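Local coordinates for gentamicin resistance protein (Enterococcus gallinarum, PDB 6CTZ) that probably inactivates aminoglycoside antibiotics such as kanamycin by transferring a phosphate group from a guanine nucleotide to the 2''-hydroxyl of the drug, at residues Lys109-Leu114 and Ser204-Leu209; Val66-Pro71 and Ala117-Glu122. The protein carries 2 engineered substitutions. All blocks are in the same frame, centred on the assembly; numbering follows the deposited sequence.

Contact 1 (Lys109-Leu114 and Ser204-Leu209)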
loop_
_atom_site.group_PDB
_atom_site.type_symbol
_atom_site.label_atom_id
_atom_site.label_comp_id
_atom_site.label_asym_id
_atom_site.label_seq_id
_atom_site.Cartn_x
_atom_site.Cartn_y
_atom_site.Cartn_z
ATOM N N LYS A 109 8.757 15.281 -11.086
ATOM C CA LYS A 109 8.990 14.663 -9.786
ATOM C C LYS A 109 8.747 15.652 -8.661
ATOM O O LYS A 109 8.190 15.286 -7.624
ATOM C CB LYS A 109 10.392 14.063 -9.698
ATOM C CG LYS A 109 10.545 12.807 -10.545
ATOM C CD LYS A 109 11.836 12.073 -10.258
ATOM C CE LYS A 109 13.046 12.944 -10.556
ATOM N NZ LYS A 109 14.308 12.169 -10.429
ATOM N N ASP A 110 9.149 16.911 -8.848
ATOM C CA ASP A 110 8.924 17.929 -7.828
ATOM C C ASP A 110 7.432 18.109 -7.566
ATOM O O ASP A 110 6.988 18.122 -6.411
ATOM C CB ASP A 110 9.594 19.234 -8.273
ATOM C CG ASP A 110 9.385 20.375 -7.307
ATOM O OD1 ASP A 110 9.572 20.176 -6.102
ATOM O OD2 ASP A 110 9.093 21.503 -7.770
ATOM N N ARG A 111 6.630 18.213 -8.632
ATOM C CA ARG A 111 5.189 18.389 -8.458
ATOM C C ARG A 111 4.547 17.153 -7.837
ATOM O O ARG A 111 3.665 17.268 -6.976
ATOM C CB ARG A 111 4.521 18.741 -9.791
ATOM C CG ARG A 111 5.092 19.965 -10.481
ATOM C CD ARG A 111 5.130 21.180 -9.563
ATOM N NE ARG A 111 3.805 21.603 -9.119
ATOM C CZ ARG A 111 3.587 22.646 -8.322
ATOM N NH1 ARG A 111 4.610 23.375 -7.880
ATOM N NH2 ARG A 111 2.351 22.964 -7.963
ATOM N N LEU A 112 4.978 15.961 -8.257
ATOM C CA LEU A 112 4.456 14.739 -7.651
ATOM C C LEU A 112 4.803 14.668 -6.173
ATOM O O LEU A 112 3.965 14.281 -5.354
ATOM C CB LEU A 112 5.009 13.515 -8.376
ATOM C CG LEU A 112 4.429 13.258 -9.765
ATOM C CD1 LEU A 112 5.262 12.219 -10.481
ATOM C CD2 LEU A 112 2.966 12.805 -9.689
ATOM N N ALA A 113 6.034 15.047 -5.809
ATOM C CA ALA A 113 6.432 15.035 -4.400
ATOM C C ALA A 113 5.568 15.980 -3.576
ATOM O O ALA A 113 5.139 15.634 -2.467
ATOM C CB ALA A 113 7.908 15.416 -4.260
ATOM N N LEU A 114 5.277 17.162 -4.119
ATOM C CA LEU A 114 4.430 18.114 -3.414
ATOM C C LEU A 114 3.026 17.553 -3.223
ATOM O O LEU A 114 2.442 17.663 -2.136
ATOM C CB LEU A 114 4.383 19.410 -4.215
ATOM C CG LEU A 114 3.500 20.521 -3.654
ATOM C CD1 LEU A 114 3.887 20.882 -2.220
ATOM C CD2 LEU A 114 3.560 21.735 -4.578
ATOM N N SER A 204 -0.614 17.166 -17.433
ATOM C CA SER A 204 -0.777 18.308 -16.540
ATOM C C SER A 204 0.555 18.571 -15.852
ATOM O O SER A 204 0.971 17.809 -14.973
ATOM C CB SER A 204 -1.866 18.042 -15.509
ATOM O OG SER A 204 -1.886 19.103 -14.578
ATOM N N ARG A 205 1.219 19.660 -16.242
ATOM C CA ARG A 205 2.540 19.972 -15.701
ATOM C C ARG A 205 2.486 20.194 -14.195
ATOM O O ARG A 205 3.299 19.645 -13.440
ATOM C CB ARG A 205 3.105 21.219 -16.387
ATOM C CG ARG A 205 3.472 21.047 -17.854
ATOM C CD ARG A 205 4.673 20.126 -18.025
ATOM N NE ARG A 205 4.287 18.827 -18.563
ATOM C CZ ARG A 205 4.115 18.582 -19.861
ATOM N NH1 ARG A 205 3.761 17.369 -20.273
ATOM N NH2 ARG A 205 4.287 19.553 -20.747
ATOM N N GLN A 206 1.542 21.004 -13.739
ATOM C CA GLN A 206 1.569 21.432 -12.349
ATOM C C GLN A 206 0.850 20.482 -11.405
ATOM O O GLN A 206 1.133 20.504 -10.203
ATOM C CB GLN A 206 1.023 22.857 -12.211
ATOM C CG GLN A 206 1.850 23.888 -12.970
ATOM C CD GLN A 206 3.338 23.771 -12.673
ATOM O OE1 GLN A 206 4.112 23.289 -13.500
ATOM N NE2 GLN A 206 3.743 24.210 -11.486
ATOM N N THR A 207 -0.037 19.627 -11.917
ATOM C CA THR A 207 -0.839 18.733 -11.078
ATOM C C THR A 207 -0.874 17.331 -11.691
ATOM O O THR A 207 -1.926 16.818 -12.067
ATOM C CB THR A 207 -2.237 19.325 -10.896
ATOM O OG1 THR A 207 -2.106 20.730 -10.637
ATOM C CG2 THR A 207 -2.948 18.686 -9.725
ATOM N N PRO A 208 0.282 16.673 -11.783
ATOM C CA PRO A 208 0.325 15.362 -12.458
ATOM C C PRO A 208 -0.319 14.212 -11.687
ATOM O O PRO A 208 -0.711 13.226 -12.319
ATOM C CB PRO A 208 1.827 15.120 -12.629
ATOM C CG PRO A 208 2.439 15.898 -11.478
ATOM C CD PRO A 208 1.625 17.137 -11.392
ATOM N N LEU A 209 -0.405 14.264 -10.359
ATOM C CA LEU A 209 -1.053 13.188 -9.617
ATOM C C LEU A 209 -2.557 13.416 -9.660
ATOM O O LEU A 209 -3.035 14.482 -9.264
ATOM C CB LEU A 209 -0.563 13.184 -8.173
ATOM C CG LEU A 209 -1.081 12.009 -7.341
ATOM C CD1 LEU A 209 -0.529 10.673 -7.839
ATOM C CD2 LEU A 209 -0.745 12.218 -5.867
HETATM O O HOH W 1 2.217 19.702 -7.561
HETATM O O HOH W 2 -0.441 22.297 -8.460
#
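Arg111 NE donates a hydrogen bond of 3.1 Å to the backbone O of Gln206. The N-H...O angle of 164° and an acceptor only 8° out of the guanidinium plane show that the group meets this carbonyl with its edge. Two waters reinforce the link: water 1 donates to the carbonyl oxygens of Arg111 and Gln206, and water 2 accepts from Arg111 NH2 and donates to Gln206 O, which therefore receives three bonds. Gln206 NE2 stands 3.4 Å above the centre of one guanidinium face, the amide plane inclined by 33° to it; Leu114 CD2 packs on the opposite face, nearer the rim. Bends at chi2 and chi3 fold the arginine back so that its guanidinium lies between these groups.

The apolar part lies deeper. Leu112 CD2 meets Pro208 CG at 3.6 Å and Leu209 CB at 3.9 Å, while Pro208 CD rests 3.7 Å from Arg111 CB.

Helix 106-125 thus packs on the loop between antiparallel strands 198-200 and 209-212. Gln115, one turn beyond Arg111 on the same helix, accepts from Leu209 N, and helix 236-246 packs against Ala113 and Leu114.

Contact 2 (Val66-Pro71 and Ala117-Glu122)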
loop_
_atom_site.group_PDB
_atom_site.type_symbol
_atom_site.label_atom_id
_atom_site.label_comp_id
_atom_site.label_asym_id
_atom_site.label_seq_id
_atom_site.Cartn_x
_atom_site.Cartn_y
_atom_site.Cartn_z
ATOM N N VAL A 66 -9.502 14.823 0.592
ATOM C CA VAL A 66 -8.283 14.682 -0.191
ATOM C C VAL A 66 -8.469 15.392 -1.528
ATOM O O VAL A 66 -9.588 15.596 -2.002
ATOM C CB VAL A 66 -7.854 13.209 -0.390
ATOM C CG1 VAL A 66 -7.537 12.559 0.945
ATOM C CG2 VAL A 66 -8.936 12.434 -1.110
ATOM N N LYS A 67 -7.348 15.793 -2.124
ATOM C CA LYS A 67 -7.331 16.521 -3.390
ATOM C C LYS A 67 -6.878 15.651 -4.555
ATOM O O LYS A 67 -6.375 16.164 -5.561
ATOM C CB LYS A 67 -6.428 17.747 -3.287
ATOM C CG LYS A 67 -6.896 18.756 -2.263
ATOM C CD LYS A 67 -6.035 19.999 -2.305
ATOM C CE LYS A 67 -6.352 20.943 -1.156
ATOM N NZ LYS A 67 -7.772 21.370 -1.149
ATOM N N VAL A 68 -6.965 14.347 -4.403
ATOM C CA VAL A 68 -6.837 13.414 -5.504
ATOM C C VAL A 68 -8.139 12.639 -5.571
ATOM O O VAL A 68 -8.921 12.595 -4.616
ATOM C CB VAL A 68 -5.648 12.444 -5.337
ATOM C CG1 VAL A 68 -4.325 13.194 -5.377
ATOM C CG2 VAL A 68 -5.793 11.632 -4.052
ATOM N N ASN A 69 -8.365 12.016 -6.715
ATOM C CA ASN A 69 -9.495 11.124 -6.858
ATOM C C ASN A 69 -9.196 9.788 -6.191
ATOM O O ASN A 69 -8.061 9.297 -6.226
ATOM C CB ASN A 69 -9.811 10.961 -8.338
ATOM C CG ASN A 69 -10.291 12.279 -8.957
ATOM O OD1 ASN A 69 -10.052 13.354 -8.403
ATOM N ND2 ASN A 69 -10.986 12.199 -10.070
ATOM N N ILE A 70 -10.202 9.231 -5.522
ATOM C CA ILE A 70 -10.102 7.907 -4.913
ATOM C C ILE A 70 -11.328 7.112 -5.354
ATOM O O ILE A 70 -12.313 7.692 -5.837
ATOM C CB ILE A 70 -9.992 7.998 -3.369
ATOM C CG1 ILE A 70 -11.298 8.514 -2.744
ATOM C CG2 ILE A 70 -8.778 8.853 -2.958
ATOM C CD1 ILE A 70 -11.205 8.714 -1.233
ATOM N N PRO A 71 -11.310 5.785 -5.203
ATOM C CA PRO A 71 -12.469 5.002 -5.659
ATOM C C PRO A 71 -13.748 5.411 -4.946
ATOM O O PRO A 71 -13.777 5.616 -3.731
ATOM C CB PRO A 71 -12.086 3.564 -5.307
ATOM C CG PRO A 71 -10.582 3.572 -5.309
ATOM C CD PRO A 71 -10.232 4.908 -4.708
ATOM N N ALA A 117 3.079 14.763 -0.619
ATOM C CA ALA A 117 3.192 15.354 0.712
ATOM C C ALA A 117 1.845 15.879 1.188
ATOM O O ALA A 117 1.452 15.663 2.343
ATOM C CB ALA A 117 4.220 16.486 0.698
ATOM N N GLU A 118 1.114 16.552 0.299
ATOM C CA GLU A 118 -0.196 17.088 0.660
ATOM C C GLU A 118 -1.184 15.973 0.975
ATOM O O GLU A 118 -1.954 16.074 1.936
ATOM C CB GLU A 118 -0.713 17.972 -0.476
ATOM C CG GLU A 118 -2.115 18.518 -0.278
ATOM C CD GLU A 118 -2.558 19.392 -1.438
ATOM O OE1 GLU A 118 -2.601 18.890 -2.584
ATOM O OE2 GLU A 118 -2.840 20.585 -1.211
ATOM N N PHE A 119 -1.171 14.902 0.181
ATOM C CA PHE A 119 -2.054 13.764 0.435
ATOM C C PHE A 119 -1.764 13.142 1.800
ATOM O O PHE A 119 -2.682 12.866 2.583
ATOM C CB PHE A 119 -1.878 12.733 -0.681
ATOM C CG PHE A 119 -2.610 11.441 -0.449
ATOM C CD1 PHE A 119 -3.981 11.357 -0.636
ATOM C CD2 PHE A 119 -1.924 10.302 -0.057
ATOM C CE1 PHE A 119 -4.653 10.164 -0.429
ATOM C CE2 PHE A 119 -2.597 9.108 0.156
ATOM C CZ PHE A 119 -3.964 9.041 -0.041
ATOM N N MET A 120 -0.482 12.933 2.112
ATOM C CA MET A 120 -0.111 12.358 3.400
ATOM C C MET A 120 -0.511 13.284 4.536
ATOM O O MET A 120 -0.982 12.826 5.586
ATOM C CB MET A 120 1.390 12.061 3.413
ATOM C CG MET A 120 1.788 11.001 2.399
ATOM S SD MET A 120 3.569 10.784 2.156
ATOM C CE MET A 120 3.960 9.560 3.390
ATOM N N ASN A 121 -0.279 14.549 4.333
ATOM C CA ASN A 121 -0.793 15.518 5.266
ATOM C C ASN A 121 -2.376 15.512 5.616
ATOM O O ASN A 121 -2.907 15.565 6.734
ATOM C CB ASN A 121 -0.385 16.942 4.904
ATOM C CG ASN A 121 1.045 17.254 5.240
ATOM O OD1 ASN A 121 1.754 16.518 5.874
ATOM N ND2 ASN A 121 1.449 18.395 4.810
ATOM N N GLU A 122 -3.072 15.302 4.491
ATOM C CA GLU A 122 -4.517 15.187 4.631
ATOM C C GLU A 122 -4.901 13.931 5.401
ATOM O O GLU A 122 -5.780 13.981 6.269
ATOM C CB GLU A 122 -5.175 15.229 3.257
ATOM C CG GLU A 122 -5.070 16.606 2.603
ATOM C CD GLU A 122 -5.225 16.594 1.090
ATOM O OE1 GLU A 122 -5.283 17.690 0.496
ATOM O OE2 GLU A 122 -5.264 15.504 0.494
HETATM O O HOH W 3 -4.623 14.666 -2.047
HETATM O O HOH W 4 -3.272 17.212 -5.421
#
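The backbones come nearest where the CA atoms of Val66 and Glu122 stand 6.1 Å apart, a non-helical segment passing beside helix 106-125. Here the Glu122 carboxylate reaches the loop backbone: OE2 accepts a weak, long hydrogen bond from Lys67 N (3.4 Å, N-H...O angle 145°). Water 3 supplies a shorter route, accepting from Lys67 N at 2.9 Å and donating to Glu122 OE2, so the single N-H of Lys67 is shared between the water and, weakly, the carboxylate oxygen. With its chain extended beyond CG, Glu122 spans the distance from helix to loop.

Lys67 crosses both glutamates at about a right angle. Its methylenes do the touching, CG at 3.4 Å from Glu122 OE1 and CD at 3.4 Å from Glu118 OE2. The ammonium stays farther off, with NZ 4.7 Å from Glu122 OE1, so any attraction between the charges is probably long-range.

Beneath this polar layer, Phe119 makes the apolar contact. CG anti to the backbone N (chi1 173°) brings the ring up to the loop, where Val68 CG2 approaches CD1 at 3.9 Å and Val66 CG1 approaches CE1 at 4.0 Å, both obliquely. Ile212 of strand 209-212 also packs on Phe119 and Val68, while backbone bonds join Asn69 to Thr210 and Ile212.

The topology fits the protein-kinase-like fold of aminoglycoside phosphotransferases: the connection from helix 46-62 to strand 73-78 of the five-stranded N-terminal sheet packs against a long helix of the C-terminal lobe.

Overall arrangement
Contacts 1 and 2 use successive portions of helix 106-125, and their centres lie 13 Å apart. They meet directly where Leu209 CD2 packs 3.7 Å from Val68 CG1, giving a continuous apolar connection from the 204-209 loop to the 66-71 segment. Along the chain their segments alternate, so the helix engages an earlier connection in contact 2 and a later one in contact 1. Both remain outside the direct ligand shell: the side chains of Leu209 and Val68 are each about 12 Å from bound GDP, and that of Phe119 is about 13 Å from kanamycin. The Phe119 side chain lies about 9 Å from that of His197, a magnesium ligand, so this packing lies close to the metal site without being part of it.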